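RNA pseudouridylate synthase domain-containing protein 1 (Homo sapiens, PDB 5VBB) probably binds RNA and is thought to isomerise uridine to pseudouridine within it. Local coordinates at residues L151-Y156 with P160-L165; R202-M207 with S233-W238; W25-D30 with Q41-Y46. All blocks are in the same frame, centred on the assembly; numbering follows the deposited sequence.

Contact 1 of 3, residues L151-Y156 with P160-L165; sequences LEHGLY and PVSKVL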
loop_
_atom_site.group_PDB
_atom_site.type_symbol
_atom_site.label_atom_id
_atom_site.label_comp_id
_atom_site.label_asym_id
_atom_site.label_seq_id
_atom_site.Cartn_x
_atom_site.Cartn_y
_atom_site.Cartn_z
ATOM N N LEU A 151 -0.115 -3.246 14.927
ATOM C CA LEU A 151 -0.375 -4.672 15.059
ATOM C C LEU A 151 0.618 -5.313 16.003
ATOM O O LEU A 151 0.237 -6.090 16.882
ATOM C CB LEU A 151 -0.300 -5.348 13.700
ATOM C CG LEU A 151 -1.259 -4.845 12.664
ATOM C CD1 LEU A 151 -0.899 -5.429 11.308
ATOM C CD2 LEU A 151 -2.722 -5.076 13.094
ATOM N N GLU A 152 1.911 -5.021 15.810
ATOM C CA GLU A 152 2.960 -5.636 16.607
ATOM C C GLU A 152 4.171 -4.742 16.714
ATOM O O GLU A 152 4.402 -3.915 15.845
ATOM C CB GLU A 152 3.443 -6.970 15.920
ATOM C CG GLU A 152 2.574 -8.222 16.109
ATOM C CD GLU A 152 3.022 -9.478 15.371
ATOM O OE1 GLU A 152 3.315 -9.358 14.164
ATOM O OE2 GLU A 152 3.084 -10.573 15.981
ATOM N N HIS A 153 4.978 -4.965 17.766
ATOM C CA HIS A 153 6.304 -4.372 17.918
ATOM C C HIS A 153 7.265 -5.532 17.742
ATOM O O HIS A 153 6.972 -6.661 18.153
ATOM C CB HIS A 153 6.529 -3.746 19.297
ATOM C CG HIS A 153 5.804 -2.460 19.522
ATOM N ND1 HIS A 153 5.630 -1.960 20.790
ATOM C CD2 HIS A 153 5.272 -1.585 18.632
ATOM C CE1 HIS A 153 4.929 -0.847 20.647
ATOM N NE2 HIS A 153 4.723 -0.566 19.364
ATOM N N GLY A 154 8.418 -5.242 17.157
ATOM C CA GLY A 154 9.452 -6.241 16.957
ATOM C C GLY A 154 10.747 -5.619 16.513
ATOM O O GLY A 154 10.877 -4.391 16.524
ATOM N N LEU A 155 11.659 -6.451 15.997
ATOM C CA LEU A 155 12.896 -5.939 15.435
ATOM C C LEU A 155 12.962 -6.357 13.966
ATOM O O LEU A 155 12.601 -7.492 13.652
ATOM C CB LEU A 155 14.142 -6.461 16.167
ATOM C CG LEU A 155 14.228 -6.274 17.687
ATOM C CD1 LEU A 155 15.377 -7.019 18.220
ATOM C CD2 LEU A 155 14.296 -4.798 18.073
ATOM N N TYR A 156 13.407 -5.436 13.070
ATOM C CA TYR A 156 13.661 -5.745 11.673
ATOM C C TYR A 156 15.163 -5.575 11.480
ATOM O O TYR A 156 15.683 -4.472 11.686
ATOM C CB TYR A 156 12.872 -4.867 10.698
ATOM C CG TYR A 156 13.007 -5.431 9.315
ATOM C CD1 TYR A 156 12.246 -6.526 8.922
ATOM C CD2 TYR A 156 14.088 -5.081 8.509
ATOM C CE1 TYR A 156 12.486 -7.182 7.723
ATOM C CE2 TYR A 156 14.341 -5.734 7.311
ATOM C CZ TYR A 156 13.539 -6.792 6.925
ATOM O OH TYR A 156 13.786 -7.423 5.749
ATOM N N PRO A 160 14.384 -1.505 16.040
ATOM C CA PRO A 160 12.971 -1.438 16.463
ATOM C C PRO A 160 12.037 -0.989 15.341
ATOM O O PRO A 160 12.289 0.014 14.671
ATOM C CB PRO A 160 12.982 -0.423 17.612
ATOM C CG PRO A 160 14.271 0.293 17.489
ATOM C CD PRO A 160 15.227 -0.615 16.862
ATOM N N VAL A 161 11.016 -1.786 15.081
ATOM C CA VAL A 161 10.033 -1.431 14.073
ATOM C C VAL A 161 8.635 -1.806 14.574
ATOM O O VAL A 161 8.468 -2.688 15.441
ATOM C CB VAL A 161 10.263 -2.073 12.663
ATOM C CG1 VAL A 161 11.635 -1.751 12.079
ATOM C CG2 VAL A 161 9.969 -3.547 12.656
ATOM N N SER A 162 7.650 -1.222 13.925
ATOM C CA SER A 162 6.242 -1.545 14.178
ATOM C C SER A 162 5.582 -2.120 12.947
ATOM O O SER A 162 5.637 -1.518 11.884
ATOM C CB SER A 162 5.459 -0.304 14.593
ATOM O OG SER A 162 5.982 0.243 15.791
ATOM N N LYS A 163 4.887 -3.239 13.101
ATOM C CA LYS A 163 4.061 -3.753 12.032
ATOM C C LYS A 163 2.688 -3.080 12.176
ATOM O O LYS A 163 2.111 -3.098 13.269
ATOM C CB LYS A 163 3.912 -5.265 12.117
ATOM C CG LYS A 163 3.135 -5.802 10.927
ATOM C CD LYS A 163 3.200 -7.302 10.916
ATOM C CE LYS A 163 2.303 -7.857 9.857
ATOM N NZ LYS A 163 2.283 -9.344 9.875
ATOM N N VAL A 164 2.186 -2.448 11.092
ATOM C CA VAL A 164 0.945 -1.695 11.157
ATOM C C VAL A 164 -0.005 -2.031 10.048
ATOM O O VAL A 164 0.412 -2.474 8.976
ATOM C CB VAL A 164 1.204 -0.162 11.149
ATOM C CG1 VAL A 164 2.173 0.252 12.251
ATOM C CG2 VAL A 164 1.725 0.306 9.785
ATOM N N LEU A 165 -1.287 -1.702 10.280
ATOM C CA LEU A 165 -2.344 -1.739 9.278
ATOM C C LEU A 165 -2.645 -0.259 8.983
ATOM O O LEU A 165 -2.843 0.528 9.924
ATOM C CB LEU A 165 -3.588 -2.446 9.823
ATOM C CG LEU A 165 -4.828 -2.560 8.902
ATOM C CD1 LEU A 165 -4.538 -3.397 7.701
ATOM C CD2 LEU A 165 -5.957 -3.194 9.624
HETATM O O HOH W 1 4.227 -10.792 12.083
HETATM O O HOH W 2 0.533 -9.663 12.327
#
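Glu152 and Lys163 lie side by side and point the same way from a hydrogen-bonded antiparallel pair. The lysine chain is extended throughout, with CG anti to the backbone N (chi1 -175°), which carries its methylenes alongside the glutamate: Glu152 OE1 comes 3.8 Å from Lys163 CD. The charged ends do not form a salt bridge, for Glu152 OE1 stays 4.4 Å from Lys163 NZ. Two waters accept from the ammonium instead; one donates to Glu152 OE1 over 2.7 Å, the other only weakly. Lys163 NZ finds its direct partners in Asp228, through a salt bridge, and Phe230 O. A long flexible lysine suits the place, since it can cross the sheet's surface and still deliver its charge to Asp228, in the loop that follows strand 221-225.

The two strands, 146-156 and 159-168, form a beta hairpin within the large antiparallel sheet, and a classic beta bulge interrupts their ladder where Leu151 and Glu152 both face Lys163. Lys163 O therefore accepts twice, from Leu151 N at 2.8 Å in the carbonyl plane and from Glu152 N at 3.2 Å. The bulge turns Leu151 toward the partner strand, and its CD1 methyl packs 3.7 Å from Val164 C.

On the opposite face His153 and Ser162 make a non-hydrogen-bonded pair. The serine hydroxyl approaches the imidazole obliquely, OG to CD2 3.5 Å, yet His153 NE2 is hydrogen-bonded to Ile107 O, and Ser162 OG to Gly105 O and Ile107 N. At the hairpin's turn end, both methyls of Val161 pack against Tyr156 CB, the nearer being CG1 at 3.6 Å.

Contact 2 of 3, residues R202-M207 with S233-W238; sequences RPFRMM and SLDACW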
loop_
_atom_site.group_PDB
_atom_site.type_symbol
_atom_site.label_atom_id
_atom_site.label_comp_id
_atom_site.label_asym_id
_atom_site.label_seq_id
_atom_site.Cartn_x
_atom_site.Cartn_y
_atom_site.Cartn_z
ATOM N N ARG A 202 19.594 -0.698 2.953
ATOM C CA ARG A 202 19.962 -2.040 3.406
ATOM C C ARG A 202 18.808 -3.061 3.318
ATOM O O ARG A 202 19.120 -4.186 2.999
ATOM C CB ARG A 202 20.552 -1.996 4.827
ATOM C CG ARG A 202 21.785 -1.089 4.892
ATOM C CD ARG A 202 22.731 -1.382 6.030
ATOM N NE ARG A 202 22.285 -0.829 7.316
ATOM C CZ ARG A 202 22.968 0.023 8.093
ATOM N NH1 ARG A 202 24.142 0.510 7.697
ATOM N NH2 ARG A 202 22.460 0.426 9.252
ATOM N N PRO A 203 17.497 -2.768 3.555
ATOM C CA PRO A 203 16.474 -3.818 3.391
ATOM C C PRO A 203 16.299 -4.250 1.932
ATOM O O PRO A 203 16.606 -3.507 1.001
ATOM C CB PRO A 203 15.200 -3.171 3.977
ATOM C CG PRO A 203 15.674 -2.054 4.787
ATOM C CD PRO A 203 16.869 -1.530 4.043
ATOM N N PHE A 204 15.850 -5.490 1.737
ATOM C CA PHE A 204 15.735 -6.048 0.391
ATOM C C PHE A 204 14.612 -5.415 -0.390
ATOM O O PHE A 204 14.577 -5.563 -1.608
ATOM C CB PHE A 204 15.558 -7.576 0.434
ATOM C CG PHE A 204 14.148 -8.086 0.634
ATOM C CD1 PHE A 204 13.633 -8.282 1.915
ATOM C CD2 PHE A 204 13.394 -8.519 -0.447
ATOM C CE1 PHE A 204 12.427 -8.935 2.102
ATOM C CE2 PHE A 204 12.144 -9.110 -0.259
ATOM C CZ PHE A 204 11.663 -9.315 1.016
ATOM N N ARG A 205 13.672 -4.732 0.298
ATOM C CA ARG A 205 12.520 -4.105 -0.345
ATOM C C ARG A 205 11.953 -3.033 0.529
ATOM O O ARG A 205 12.354 -2.901 1.667
ATOM C CB ARG A 205 11.448 -5.159 -0.562
ATOM C CG ARG A 205 10.858 -5.756 0.708
ATOM C CD ARG A 205 9.550 -6.480 0.415
ATOM N NE ARG A 205 8.517 -5.493 0.118
ATOM C CZ ARG A 205 7.262 -5.761 -0.179
ATOM N NH1 ARG A 205 6.837 -7.018 -0.225
ATOM N NH2 ARG A 205 6.415 -4.777 -0.433
ATOM N N MET A 206 10.997 -2.296 0.015
ATOM C CA MET A 206 10.270 -1.338 0.815
ATOM C C MET A 206 9.106 -2.093 1.436
ATOM O O MET A 206 8.386 -2.778 0.717
ATOM C CB MET A 206 9.758 -0.183 -0.022
ATOM C CG MET A 206 9.141 0.868 0.827
ATOM S SD MET A 206 8.643 2.347 -0.092
ATOM C CE MET A 206 7.156 1.710 -0.890
ATOM N N MET A 207 8.929 -1.992 2.752
ATOM C CA MET A 207 7.905 -2.762 3.471
ATOM C C MET A 207 6.512 -2.081 3.503
ATOM O O MET A 207 5.996 -1.747 4.561
ATOM C CB MET A 207 8.382 -3.046 4.905
ATOM C CG MET A 207 9.783 -3.647 4.986
ATOM S SD MET A 207 9.958 -5.210 4.082
ATOM C CE MET A 207 11.742 -5.453 4.207
ATOM N N SER A 233 8.033 -16.376 8.963
ATOM C CA SER A 233 8.181 -17.576 8.120
ATOM C C SER A 233 8.616 -17.225 6.702
ATOM O O SER A 233 9.095 -18.093 5.991
ATOM C CB SER A 233 6.887 -18.408 8.092
ATOM O OG SER A 233 5.700 -17.627 8.126
ATOM N N LEU A 234 8.478 -15.967 6.286
ATOM C CA LEU A 234 8.859 -15.558 4.937
ATOM C C LEU A 234 10.109 -14.695 4.924
ATOM O O LEU A 234 10.932 -14.840 4.010
ATOM C CB LEU A 234 7.701 -14.808 4.255
ATOM C CG LEU A 234 6.332 -15.486 4.313
ATOM C CD1 LEU A 234 5.285 -14.596 3.678
ATOM C CD2 LEU A 234 6.348 -16.850 3.625
ATOM N N ASP A 235 10.256 -13.801 5.903
ATOM C CA ASP A 235 11.411 -12.919 6.043
ATOM C C ASP A 235 11.954 -13.109 7.439
ATOM O O ASP A 235 11.399 -12.591 8.409
ATOM C CB ASP A 235 11.004 -11.468 5.812
ATOM C CG ASP A 235 12.137 -10.492 5.852
ATOM O OD1 ASP A 235 13.270 -10.900 6.210
ATOM O OD2 ASP A 235 11.922 -9.341 5.467
ATOM N N ALA A 236 13.094 -13.794 7.535
ATOM C CA ALA A 236 13.696 -14.112 8.809
ATOM C C ALA A 236 14.365 -12.901 9.486
ATOM O O ALA A 236 14.698 -13.011 10.653
ATOM C CB ALA A 236 14.683 -15.246 8.650
ATOM N N CYS A 237 14.499 -11.745 8.804
ATOM C CA CYS A 237 14.968 -10.523 9.457
ATOM C C CYS A 237 13.848 -9.926 10.344
ATOM O O CYS A 237 14.149 -9.121 11.214
ATOM C CB CYS A 237 15.443 -9.495 8.437
ATOM S SG CYS A 237 17.002 -9.916 7.662
ATOM N N TRP A 238 12.575 -10.279 10.098
ATOM C CA TRP A 238 11.456 -9.763 10.883
ATOM C C TRP A 238 11.257 -10.676 12.085
ATOM O O TRP A 238 10.940 -11.858 11.923
ATOM C CB TRP A 238 10.169 -9.668 10.034
ATOM C CG TRP A 238 8.889 -9.405 10.783
ATOM C CD1 TRP A 238 7.712 -10.077 10.613
ATOM C CD2 TRP A 238 8.614 -8.358 11.735
ATOM N NE1 TRP A 238 6.757 -9.586 11.467
ATOM C CE2 TRP A 238 7.262 -8.501 12.128
ATOM C CE3 TRP A 238 9.392 -7.365 12.366
ATOM C CZ2 TRP A 238 6.677 -7.698 13.117
ATOM C CZ3 TRP A 238 8.802 -6.574 13.341
ATOM C CH2 TRP A 238 7.462 -6.748 13.712
#
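Asp235 OD2 is met by three groups: the hydroxyl of Tyr156 outside the two segments, which hydrogen-bonds to it, the ring edge of Phe204, and the terminal methyl of Met207. The phenyl comes from the opposite direction to the carboxylate and turns its rim to the oxygen, with Phe204 CE1 3.4 Å from Asp235 OD2. Ring and carboxylate planes stand 73° apart, and the oxygen lies near the plane of the ring. An aromatic rim, whose C-H groups carry slight positive charge, suits a carboxylate oxygen better than the electron-rich face would. One face of that ring is occupied by Arg205, whose CG sits 3.6 Å above its centre, while Trp25 meets Phe204 edge-to-face.

Met207 crosses Asp235 at about a right angle, and its CE stays 4.1 Å from Asp235 OD2. The bend at chi2 (-58°) helps turn the flexible side chain's methyl toward the carboxylate, and the side chain also touches Tyr156 and Leu102. Arg205 folds back on its own loop: its NE donates to Met206 O over 2.8 Å, arriving from above the carbonyl plane, and NH2 adds a weak bond to the same oxygen besides its bond to Ser71.

The second carboxylate oxygen works locally. With Asp235 CG anti to the backbone N (chi1 -176°), OD1 accepts from Cys237 N at 3.0 Å, met from above the carboxylate plane. Trp238 N returns to Asp235 O in the backbone. Aspartate, short and with two acceptors, can thus serve both the loop and its neighbours: the geometry is that of an Asx turn beginning a type I beta turn, which leads into strand 238-243.

Contact 3 of 3, residues W25-D30 with Q41-Y46; sequences WDVRID and QKQLRY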
loop_
_atom_site.group_PDB
_atom_site.type_symbol
_atom_site.label_atom_id
_atom_site.label_comp_id
_atom_site.label_asym_id
_atom_site.label_seq_id
_atom_site.Cartn_x
_atom_site.Cartn_y
_atom_site.Cartn_z
ATOM N N TRP A 25 6.835 -6.436 -5.442
ATOM C CA TRP A 25 7.560 -5.216 -5.063
ATOM C C TRP A 25 8.588 -4.907 -6.193
ATOM O O TRP A 25 9.073 -5.823 -6.864
ATOM C CB TRP A 25 8.277 -5.357 -3.696
ATOM C CG TRP A 25 9.121 -6.590 -3.545
ATOM C CD1 TRP A 25 8.696 -7.833 -3.172
ATOM C CD2 TRP A 25 10.517 -6.715 -3.832
ATOM N NE1 TRP A 25 9.730 -8.725 -3.229
ATOM C CE2 TRP A 25 10.870 -8.064 -3.611
ATOM C CE3 TRP A 25 11.514 -5.810 -4.223
ATOM C CZ2 TRP A 25 12.182 -8.529 -3.757
ATOM C CZ3 TRP A 25 12.820 -6.269 -4.376
ATOM C CH2 TRP A 25 13.145 -7.615 -4.147
ATOM N N ASP A 26 8.847 -3.628 -6.444
ATOM C CA ASP A 26 9.804 -3.157 -7.457
ATOM C C ASP A 26 9.456 -3.678 -8.844
ATOM O O ASP A 26 10.313 -4.181 -9.572
ATOM C CB ASP A 26 11.267 -3.470 -7.098
ATOM C CG ASP A 26 11.834 -2.608 -6.003
ATOM O OD1 ASP A 26 11.051 -1.934 -5.318
ATOM O OD2 ASP A 26 13.052 -2.724 -5.720
ATOM N N VAL A 27 8.187 -3.518 -9.213
ATOM C CA VAL A 27 7.685 -3.833 -10.544
ATOM C C VAL A 27 6.788 -2.676 -10.951
ATOM O O VAL A 27 5.866 -2.339 -10.237
ATOM C CB VAL A 27 6.960 -5.196 -10.627
ATOM C CG1 VAL A 27 6.263 -5.349 -11.978
ATOM C CG2 VAL A 27 7.953 -6.338 -10.414
ATOM N N ARG A 28 7.039 -2.098 -12.118
ATOM C CA ARG A 28 6.285 -0.972 -12.648
ATOM C C ARG A 28 5.052 -1.422 -13.420
ATOM O O ARG A 28 5.109 -2.416 -14.126
ATOM C CB ARG A 28 7.200 -0.173 -13.601
ATOM C CG ARG A 28 6.783 1.295 -13.735
ATOM C CD ARG A 28 7.877 2.109 -14.388
ATOM N NE ARG A 28 9.196 1.832 -13.802
ATOM C CZ ARG A 28 9.664 2.346 -12.667
ATOM N NH1 ARG A 28 8.944 3.221 -11.971
ATOM N NH2 ARG A 28 10.876 2.017 -12.236
ATOM N N ILE A 29 3.978 -0.637 -13.370
ATOM C CA ILE A 29 2.767 -0.954 -14.126
ATOM C C ILE A 29 2.984 -0.709 -15.646
ATOM O O ILE A 29 2.898 -1.649 -16.457
ATOM C CB ILE A 29 1.567 -0.159 -13.579
ATOM C CG1 ILE A 29 1.204 -0.687 -12.173
ATOM C CG2 ILE A 29 0.361 -0.239 -14.539
ATOM C CD1 ILE A 29 0.025 -0.083 -11.571
ATOM N N ASP A 30 3.218 0.564 -16.018
ATOM C CA ASP A 30 3.405 0.961 -17.413
ATOM C C ASP A 30 4.873 0.912 -17.787
ATOM O O ASP A 30 5.209 0.344 -18.819
ATOM C CB ASP A 30 2.844 2.375 -17.662
ATOM C CG ASP A 30 1.349 2.507 -17.444
ATOM O OD1 ASP A 30 0.617 1.537 -17.733
ATOM O OD2 ASP A 30 0.905 3.598 -17.032
ATOM N N GLN A 41 2.327 -5.223 -17.072
ATOM C CA GLN A 41 1.788 -5.516 -18.408
ATOM C C GLN A 41 2.460 -6.744 -19.064
ATOM O O GLN A 41 1.766 -7.606 -19.591
ATOM C CB GLN A 41 1.957 -4.293 -19.337
ATOM C CG GLN A 41 0.987 -3.155 -19.034
ATOM C CD GLN A 41 -0.291 -3.260 -19.840
ATOM O OE1 GLN A 41 -0.834 -4.349 -20.051
ATOM N NE2 GLN A 41 -0.826 -2.126 -20.283
ATOM N N LYS A 42 3.802 -6.821 -19.029
ATOM C CA LYS A 42 4.528 -7.947 -19.627
ATOM C C LYS A 42 4.212 -9.251 -18.892
ATOM O O LYS A 42 3.996 -10.267 -19.540
ATOM C CB LYS A 42 6.050 -7.699 -19.666
ATOM C CG LYS A 42 6.472 -6.646 -20.681
ATOM C CD LYS A 42 7.988 -6.557 -20.796
ATOM C CE LYS A 42 8.443 -5.729 -21.974
ATOM N NZ LYS A 42 9.869 -5.983 -22.317
ATOM N N GLN A 43 4.140 -9.225 -17.553
ATOM C CA GLN A 43 3.768 -10.421 -16.777
ATOM C C GLN A 43 2.363 -10.902 -17.197
ATOM O O GLN A 43 2.148 -12.097 -17.410
ATOM C CB GLN A 43 3.773 -10.134 -15.265
ATOM C CG GLN A 43 5.169 -9.873 -14.696
ATOM C CD GLN A 43 5.161 -9.385 -13.267
ATOM O OE1 GLN A 43 4.348 -8.543 -12.870
ATOM N NE2 GLN A 43 6.075 -9.884 -12.455
ATOM N N LEU A 44 1.428 -9.944 -17.350
ATOM C CA LEU A 44 0.059 -10.233 -17.768
ATOM C C LEU A 44 0.015 -10.801 -19.166
ATOM O O LEU A 44 -0.691 -11.786 -19.394
ATOM C CB LEU A 44 -0.811 -8.981 -17.673
ATOM C CG LEU A 44 -1.245 -8.648 -16.247
ATOM C CD1 LEU A 44 -1.683 -7.188 -16.132
ATOM C CD2 LEU A 44 -2.325 -9.597 -15.773
ATOM N N ARG A 45 0.766 -10.187 -20.098
ATOM C CA ARG A 45 0.871 -10.679 -21.464
ATOM C C ARG A 45 1.439 -12.114 -21.473
ATOM O O ARG A 45 0.954 -12.971 -22.231
ATOM C CB ARG A 45 1.779 -9.773 -22.303
ATOM C CG ARG A 45 1.136 -8.451 -22.723
ATOM C CD ARG A 45 2.136 -7.526 -23.416
ATOM N NE ARG A 45 3.075 -8.254 -24.283
ATOM C CZ ARG A 45 2.796 -8.756 -25.488
ATOM N NH1 ARG A 45 1.580 -8.617 -26.013
ATOM N NH2 ARG A 45 3.729 -9.402 -26.177
ATOM N N TYR A 46 2.463 -12.371 -20.631
ATOM C CA TYR A 46 3.067 -13.704 -20.544
ATOM C C TYR A 46 2.040 -14.759 -20.053
ATOM O O TYR A 46 1.903 -15.807 -20.662
ATOM C CB TYR A 46 4.306 -13.665 -19.627
ATOM C CG TYR A 46 5.016 -14.994 -19.503
ATOM C CD1 TYR A 46 4.605 -15.940 -18.571
ATOM C CD2 TYR A 46 6.083 -15.315 -20.334
ATOM C CE1 TYR A 46 5.222 -17.187 -18.485
ATOM C CE2 TYR A 46 6.707 -16.561 -20.261
ATOM C CZ TYR A 46 6.281 -17.490 -19.323
ATOM O OH TYR A 46 6.880 -18.722 -19.201
#
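Ile29 and Gln41 make the closer of the two touches, on the more open side of the contact: the aliphatic CG of the glutamine lies 3.5 Å from the carbonyl oxygen Ile29 O, with Gln41 CB behind it at 4.0 Å. The backbones also come nearest here, the CA atoms of Ile29 and Gln41 being 6.3 Å apart. With CG anti to the carbonyl carbon (chi1 -74°), Gln41 sets its methylenes against the loop; the bend at chi2 then directs the amide. The carbonyl pays for this closeness, because Ile29 O is covered by the contact and has no hydrogen-bonding partner in the model. CB of Ile29 points away from the helix, and the branched apolar side chain packs against the ring of Phe62.

The second touch is longer but buried. Val27 and Gln43 cross obliquely, and a valine methyl, CG1, rests 3.8 Å from Gln43 OE1. Gln43 extends beyond CG to reach the loop, and its NE2 is held by Ser5 O, which fixes the amide while OE1 faces the methyl. Valine, small and apolar, fits this place without needing a polar partner; its backbone O accepts from Lys23 NZ. The backbones stand farther apart here, Val27 CA and Gln43 CA being 9.9 Å apart, and side chains alone bridge them. No hydrogen bond links the segments, and Arg28, on the solvent side, leads its end away from the helix.

The side chain of Ile29 lies about 8 Å from that of Asp67, the probable active-site residue. The loop leaves strand 18-23 and runs past helix 40-47, whose Gln41 and Leu44 also pack on Phe62 of strand 61-62.

Overall arrangement
Along the chain, contact 3 closes first, contact 1 follows and contact 2 comes last. Contacts 1 and 2 are neighbours, their centres 12 Å apart: strand 146-156 pairs with both strand 159-168 and strand 238-243, and Tyr156 and Trp238 tie the hairpin to the loops of contact 2. Contact 3 lies beside the four-stranded sheet, 30 Å from contact 1 between centres and across the chain's centre from it. Contact 2 bridges the span, since Trp25 of the 25-30 loop packs on Phe204 and Arg205. The 202-207 loop thus joins the large sheet to the 25-30 loop, whose Ile29 lies near Asp67, the probable catalytic aspartate.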